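Local coordinates for protein serine-pyruvate aminotransferase (AgxT) (Sulfolobus solfataricus, PDB 3ZRP) that probably transfers amino groups between serine or alanine and 2-oxo acids such as pyruvate and glyoxylate, using pyridoxal 5'-phosphate as cofactor, at residues G43-Q55 / V173-T185. Numbering follows the deposited sequence.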
# COMPACT_ATOMS: atom_id res chain seq x y z
N GLY A 43 2.44 19.64 -2.04
CA GLY A 43 1.55 19.76 -0.90
C GLY A 43 2.19 19.27 0.38
O GLY A 43 1.95 19.87 1.43
N LEU A 44 2.99 18.20 0.29
CA LEU A 44 3.77 17.73 1.43
C LEU A 44 4.74 18.80 1.92
O LEU A 44 4.84 19.04 3.11
CB LEU A 44 4.51 16.42 1.10
CG LEU A 44 5.03 15.55 2.26
CD1 LEU A 44 3.98 15.27 3.35
CD2 LEU A 44 5.58 14.24 1.73
N ARG A 45 5.46 19.44 0.99
CA ARG A 45 6.37 20.54 1.38
C ARG A 45 5.61 21.65 2.08
O ARG A 45 6.08 22.21 3.09
CB ARG A 45 7.11 21.11 0.17
CG ARG A 45 8.18 20.20 -0.42
CD ARG A 45 9.22 21.04 -1.17
NE ARG A 45 10.07 20.24 -2.06
CZ ARG A 45 9.70 19.80 -3.25
NH1 ARG A 45 8.50 20.09 -3.72
NH2 ARG A 45 10.52 19.07 -3.98
N TYR A 46 4.44 21.98 1.54
CA TYR A 46 3.59 23.04 2.08
C TYR A 46 3.13 22.76 3.53
O TYR A 46 3.30 23.60 4.41
CB TYR A 46 2.42 23.30 1.11
CG TYR A 46 1.41 24.30 1.63
CD1 TYR A 46 1.70 25.68 1.67
CD2 TYR A 46 0.17 23.88 2.10
CE1 TYR A 46 0.78 26.59 2.18
CE2 TYR A 46 -0.76 24.79 2.60
CZ TYR A 46 -0.44 26.14 2.64
OH TYR A 46 -1.36 27.03 3.12
N VAL A 47 2.56 21.57 3.79
CA VAL A 47 2.05 21.27 5.13
C VAL A 47 3.17 20.99 6.16
O VAL A 47 2.97 21.14 7.37
CB VAL A 47 1.00 20.12 5.14
CG1 VAL A 47 -0.18 20.45 4.22
CG2 VAL A 47 1.63 18.78 4.76
N MET A 48 4.33 20.58 5.68
CA MET A 48 5.46 20.37 6.58
C MET A 48 6.37 21.60 6.70
O MET A 48 7.31 21.61 7.50
CB MET A 48 6.24 19.14 6.18
CG MET A 48 5.62 17.89 6.77
SD MET A 48 6.34 16.45 6.04
CE MET A 48 5.35 15.15 6.76
N GLY A 49 6.09 22.63 5.92
CA GLY A 49 6.87 23.88 5.99
C GLY A 49 8.30 23.67 5.58
O GLY A 49 9.19 23.67 6.43
N ALA A 50 8.54 23.46 4.29
CA ALA A 50 9.89 23.31 3.77
C ALA A 50 9.99 23.84 2.35
O ALA A 50 9.04 23.76 1.58
CB ALA A 50 10.33 21.86 3.82
N SER A 51 11.16 24.35 2.01
CA SER A 51 11.48 24.81 0.66
C SER A 51 11.78 23.61 -0.25
O SER A 51 11.83 22.45 0.22
CB SER A 51 12.69 25.74 0.70
OG SER A 51 13.85 25.00 1.00
N LYS A 52 12.00 23.91 -1.54
CA LYS A 52 12.31 22.92 -2.57
C LYS A 52 13.64 22.19 -2.34
O LYS A 52 13.99 21.28 -3.09
CB LYS A 52 12.27 23.55 -3.97
CG LYS A 52 13.51 24.37 -4.33
CD LYS A 52 13.20 25.37 -5.46
CE LYS A 52 14.22 25.30 -6.60
NZ LYS A 52 15.63 25.49 -6.15
N ASN A 53 14.36 22.60 -1.30
CA ASN A 53 15.58 21.91 -0.88
C ASN A 53 15.29 20.56 -0.23
O ASN A 53 16.16 19.68 -0.17
CB ASN A 53 16.35 22.78 0.12
CG ASN A 53 17.30 23.73 -0.56
OD1 ASN A 53 16.89 24.71 -1.19
ND2 ASN A 53 18.59 23.46 -0.42
N TYR A 54 14.08 20.42 0.29
CA TYR A 54 13.65 19.18 0.96
C TYR A 54 12.90 18.29 -0.02
O TYR A 54 12.07 18.78 -0.79
CB TYR A 54 12.81 19.53 2.18
CG TYR A 54 13.65 19.97 3.35
CD1 TYR A 54 14.52 21.08 3.25
CD2 TYR A 54 13.59 19.30 4.57
CE1 TYR A 54 15.31 21.48 4.33
CE2 TYR A 54 14.38 19.70 5.66
CZ TYR A 54 15.23 20.79 5.52
OH TYR A 54 16.00 21.19 6.59
N GLN A 55 13.19 17.00 0.01
CA GLN A 55 12.66 16.06 -0.97
C GLN A 55 11.45 15.28 -0.42
O GLN A 55 11.59 14.49 0.51
CB GLN A 55 13.75 15.07 -1.41
CG GLN A 55 13.27 13.98 -2.37
CD GLN A 55 12.81 14.55 -3.70
OE1 GLN A 55 13.61 15.03 -4.49
NE2 GLN A 55 11.51 14.47 -3.97
N VAL A 173 3.97 22.29 12.14
CA VAL A 173 5.12 21.49 11.74
C VAL A 173 6.03 22.38 10.90
O VAL A 173 5.56 22.98 9.92
CB VAL A 173 4.71 20.22 10.93
CG1 VAL A 173 5.96 19.53 10.32
CG2 VAL A 173 3.86 19.25 11.83
N LYS A 174 7.30 22.47 11.29
CA LYS A 174 8.28 23.30 10.58
C LYS A 174 9.52 22.48 10.31
O LYS A 174 10.55 22.66 10.97
CB LYS A 174 8.65 24.53 11.44
CG LYS A 174 7.51 25.54 11.65
CD LYS A 174 7.43 26.53 10.49
CE LYS A 174 5.99 26.87 10.14
NZ LYS A 174 5.34 27.73 11.17
N ALA A 175 9.44 21.59 9.32
CA ALA A 175 10.50 20.59 9.12
C ALA A 175 11.86 21.22 8.81
O ALA A 175 12.86 20.82 9.39
CB ALA A 175 10.09 19.55 8.03
N GLU A 176 11.89 22.22 7.93
CA GLU A 176 13.17 22.87 7.57
C GLU A 176 13.72 23.76 8.70
O GLU A 176 14.90 23.66 9.06
CB GLU A 176 13.03 23.67 6.27
CG GLU A 176 14.23 24.58 5.98
CD GLU A 176 14.38 24.97 4.52
OE1 GLU A 176 13.44 24.80 3.71
OE2 GLU A 176 15.47 25.47 4.18
N GLU A 177 12.86 24.61 9.25
CA GLU A 177 13.27 25.53 10.31
C GLU A 177 13.77 24.79 11.55
O GLU A 177 14.76 25.21 12.15
CB GLU A 177 12.13 26.47 10.67
CG GLU A 177 12.57 27.69 11.47
CD GLU A 177 11.41 28.43 12.09
OE1 GLU A 177 10.53 28.90 11.33
OE2 GLU A 177 11.37 28.53 13.33
N TRP A 178 13.12 23.69 11.91
CA TRP A 178 13.56 22.88 13.04
C TRP A 178 14.71 21.94 12.69
O TRP A 178 15.28 21.32 13.59
CB TRP A 178 12.42 22.09 13.66
CG TRP A 178 11.22 22.88 14.08
CD1 TRP A 178 11.17 24.23 14.38
CD2 TRP A 178 9.90 22.37 14.33
NE1 TRP A 178 9.90 24.59 14.74
CE2 TRP A 178 9.09 23.48 14.71
CE3 TRP A 178 9.32 21.10 14.22
CZ2 TRP A 178 7.74 23.34 15.03
CZ3 TRP A 178 7.95 20.97 14.52
CH2 TRP A 178 7.18 22.09 14.93
N ASN A 179 15.06 21.88 11.40
CA ASN A 179 16.15 21.03 10.89
C ASN A 179 15.89 19.53 11.18
O ASN A 179 16.68 18.88 11.84
CB ASN A 179 17.51 21.51 11.45
CG ASN A 179 18.71 21.13 10.56
OD1 ASN A 179 18.60 20.38 9.57
ND2 ASN A 179 19.89 21.64 10.93
N VAL A 180 14.76 19.03 10.70
CA VAL A 180 14.40 17.59 10.81
C VAL A 180 14.92 16.92 9.55
O VAL A 180 14.87 17.51 8.46
CB VAL A 180 12.87 17.39 10.95
CG1 VAL A 180 12.49 15.85 10.98
CG2 VAL A 180 12.37 18.08 12.19
N ASP A 181 15.42 15.70 9.68
CA ASP A 181 15.93 14.97 8.52
C ASP A 181 14.91 14.12 7.80
O ASP A 181 14.99 13.98 6.57
CB ASP A 181 17.16 14.18 8.91
CG ASP A 181 18.27 15.10 9.38
OD1 ASP A 181 18.74 15.89 8.53
OD2 ASP A 181 18.60 15.06 10.58
N VAL A 182 13.99 13.53 8.57
CA VAL A 182 12.80 12.85 8.02
C VAL A 182 11.59 13.24 8.85
O VAL A 182 11.54 13.00 10.05
CB VAL A 182 12.89 11.29 8.08
CG1 VAL A 182 11.63 10.66 7.45
CG2 VAL A 182 14.17 10.75 7.38
N TYR A 183 10.59 13.83 8.21
CA TYR A 183 9.32 14.10 8.88
C TYR A 183 8.33 13.25 8.09
O TYR A 183 8.33 13.29 6.86
CB TYR A 183 8.97 15.62 8.80
CG TYR A 183 8.39 16.14 10.09
CD1 TYR A 183 7.18 15.64 10.59
CD2 TYR A 183 9.08 17.12 10.85
CE1 TYR A 183 6.65 16.10 11.80
CE2 TYR A 183 8.55 17.60 12.05
CZ TYR A 183 7.34 17.06 12.53
OH TYR A 183 6.79 17.48 13.72
N LEU A 184 7.55 12.41 8.76
CA LEU A 184 6.71 11.50 8.01
C LEU A 184 5.27 11.53 8.53
O LEU A 184 5.00 11.95 9.68
CB LEU A 184 7.30 10.07 8.02
CG LEU A 184 7.39 9.38 9.39
CD1 LEU A 184 6.05 8.71 9.77
CD2 LEU A 184 8.54 8.35 9.44
N THR A 185 4.35 11.15 7.65
CA THR A 185 2.94 11.07 8.01
C THR A 185 2.24 9.98 7.16
O THR A 185 2.91 9.16 6.48
CB THR A 185 2.25 12.48 7.96
OG1 THR A 185 0.96 12.39 8.56
CG2 THR A 185 2.10 13.03 6.54
O HOH W 1 3.65 23.88 8.19
O HOH W 2 10.34 25.18 8.35
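One face of the Tyr54 ring carries Glu176, whose CB lies 4.0 Å from the ring centroid in a CH-pi contact. Val180 O sits at the edge of that ring, near its plane. The carboxylate plane of Glu176 is inclined 29° to the plane of the Tyr54 ring. A Schellman motif at Gly49 ends helix 31-48, which crosses strand 182-186 of the mixed sheet in this class-V aminotransferase. Val173 CG1 lies over the centre of one face of the Tyr183 ring and also packs beside Met48 CG. Met48 SD approaches the Tyr183 ring obliquely, 5.5 Å from its centroid, a Met-aromatic contact. Met48 CE reaches Thr185 CG2 at 3.9 Å. Leu201 of strand 197-202 touches both Met48 and Tyr54. The helix end is tied to the loop before the strand by a straight bond, Ala175 N to Met48 O (2.8 Å). With chi1 at 169° and the chain extended beyond CG, Glu176 runs past the Tyr54 ring and brings its carboxylate to Ser51. Replacing Glu176 with alanine would probably leave Ser51 N and OG without their shared acceptor. Glu176 OE1 takes both bonds: Ser51 N arrives at 2.9 Å nearly along the C-O axis, while Ser51 OG, 2.7 Å away, donates to the syn lone pair of OE1.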